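Local structure of DUF6836 domain-containing protein (Clostridium leptum, 4PW1) at residues Glu137-Asp142 with Leu207-Glu212. The protein is of unknown function and folds as a nine-stranded antiparallel beta sheet surrounded by alpha-helices. Numbering follows the deposited sequence.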
# COMPACT_ATOMS: atom_id res chain seq x y z
N GLU B 137 -15.62 -16.82 12.54
CA GLU B 137 -16.93 -17.46 12.48
C GLU B 137 -17.47 -17.67 13.88
O GLU B 137 -18.66 -17.49 14.11
CB GLU B 137 -16.88 -18.76 11.68
CG GLU B 137 -16.76 -18.46 10.19
CD GLU B 137 -16.42 -19.66 9.35
OE1 GLU B 137 -16.81 -20.79 9.71
OE2 GLU B 137 -15.76 -19.47 8.31
N LYS B 138 -16.60 -18.03 14.82
CA LYS B 138 -17.03 -18.18 16.20
C LYS B 138 -17.51 -16.80 16.72
O LYS B 138 -18.57 -16.70 17.34
CB LYS B 138 -15.90 -18.74 17.07
CG LYS B 138 -16.27 -18.91 18.54
CD LYS B 138 -17.57 -19.70 18.74
CE LYS B 138 -17.80 -20.09 20.19
NZ LYS B 138 -17.81 -18.90 21.08
N PHE B 139 -16.75 -15.75 16.45
CA PHE B 139 -17.16 -14.41 16.82
C PHE B 139 -18.52 -14.05 16.22
O PHE B 139 -19.40 -13.55 16.94
CB PHE B 139 -16.10 -13.37 16.45
CG PHE B 139 -16.56 -11.95 16.58
CD1 PHE B 139 -16.56 -11.31 17.80
CD2 PHE B 139 -16.99 -11.25 15.48
CE1 PHE B 139 -16.99 -10.00 17.93
CE2 PHE B 139 -17.41 -9.94 15.59
CZ PHE B 139 -17.42 -9.31 16.82
N LEU B 140 -18.71 -14.31 14.93
CA LEU B 140 -20.00 -14.00 14.31
C LEU B 140 -21.16 -14.74 14.97
O LEU B 140 -22.25 -14.17 15.10
CB LEU B 140 -20.02 -14.30 12.82
CG LEU B 140 -19.06 -13.54 11.91
CD1 LEU B 140 -19.18 -14.10 10.50
CD2 LEU B 140 -19.30 -12.04 11.94
N SER B 141 -20.94 -15.97 15.40
CA SER B 141 -22.00 -16.72 16.08
C SER B 141 -22.22 -16.24 17.52
O SER B 141 -23.28 -16.46 18.07
CB SER B 141 -21.70 -18.23 16.10
OG SER B 141 -20.72 -18.51 17.09
N ASP B 142 -21.21 -15.63 18.14
CA ASP B 142 -21.31 -15.20 19.53
C ASP B 142 -20.48 -13.95 19.78
O ASP B 142 -19.37 -14.00 20.36
CB ASP B 142 -20.88 -16.34 20.44
CG ASP B 142 -21.16 -16.06 21.92
OD1 ASP B 142 -21.83 -15.05 22.26
OD2 ASP B 142 -20.69 -16.85 22.75
N LEU B 207 -17.64 -3.29 12.65
CA LEU B 207 -17.01 -3.61 11.39
C LEU B 207 -16.68 -5.08 11.27
O LEU B 207 -16.99 -5.71 10.23
CB LEU B 207 -15.72 -2.85 11.23
CG LEU B 207 -15.95 -1.42 10.81
CD1 LEU B 207 -14.65 -0.67 11.02
CD2 LEU B 207 -16.45 -1.36 9.37
N VAL B 208 -16.13 -5.67 12.33
CA VAL B 208 -15.81 -7.08 12.26
C VAL B 208 -17.09 -7.92 12.15
O VAL B 208 -17.13 -8.97 11.49
CB VAL B 208 -14.94 -7.51 13.45
CG1 VAL B 208 -14.67 -9.01 13.42
CG2 VAL B 208 -13.64 -6.78 13.42
N LEU B 209 -18.16 -7.45 12.79
CA LEU B 209 -19.38 -8.23 12.82
C LEU B 209 -20.10 -8.17 11.49
O LEU B 209 -20.69 -9.17 11.07
CB LEU B 209 -20.31 -7.66 13.89
CG LEU B 209 -21.65 -8.31 14.08
CD1 LEU B 209 -21.50 -9.74 14.56
CD2 LEU B 209 -22.48 -7.51 15.09
N LYS B 210 -20.08 -7.02 10.84
CA LYS B 210 -20.99 -6.80 9.70
C LYS B 210 -20.30 -6.76 8.36
O LYS B 210 -20.96 -6.77 7.34
CB LYS B 210 -21.78 -5.52 9.90
CG LYS B 210 -22.66 -5.62 11.15
CD LYS B 210 -23.72 -4.56 11.27
CE LYS B 210 -24.67 -4.94 12.41
NZ LYS B 210 -25.64 -3.89 12.78
N SER B 211 -18.98 -6.69 8.34
CA SER B 211 -18.32 -6.61 7.05
C SER B 211 -17.86 -8.00 6.63
O SER B 211 -17.59 -8.88 7.45
CB SER B 211 -17.12 -5.67 7.12
OG SER B 211 -16.34 -5.75 5.90
N GLU B 212 -17.71 -8.15 5.32
CA GLU B 212 -16.91 -9.19 4.74
C GLU B 212 -15.48 -9.14 5.32
O GLU B 212 -14.90 -8.07 5.51
CB GLU B 212 -16.87 -8.95 3.22
CG GLU B 212 -15.99 -9.89 2.43
CD GLU B 212 -15.99 -9.59 0.92
OE1 GLU B 212 -16.10 -8.40 0.52
OE2 GLU B 212 -15.88 -10.56 0.13
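With CG trans to its own nitrogen (chi1 170°), Phe139 places its ring against Val208 and Leu209, while Val208 turns CG1 back to meet it, also trans to its nitrogen (chi1 177°). The closest carbon contact of this pair is Phe139 CE2 to Val208 CG1, 3.6 Å, and the methyl approaches the ring obliquely. Near the ring plane, at the edge, lies the backbone of Leu209, whose CA is 3.8 Å from Phe139 CE2. The next residue, Leu140, reaches across with CD2 alone: this methyl comes within 3.3 Å of Leu209 O and meets Leu209 CD1 at 4.1 Å. No hydrogen bond joins the two segments; they meet at two helix C-termini through van der Waals contact, mostly carbon on carbon. Within 137-142, Lys138 O accepts both Asp142 N and, at 2.8 Å, Ser141 OG, the hydroxyl lying 20° off the carbonyl plane. Trp136 NE1 hydrogen-bonds Val208 O, adding a polar tie between helices 122-141 and 198-210. The Phe139 ring also meets Trp205 of helix 198-210, nearly perpendicular, and Phe178 of helix 173-190, and Val208 also rests on Met234 and Leu236 of strand 233-239, so the contact links the ends of two helices to a third helix and to the sheet.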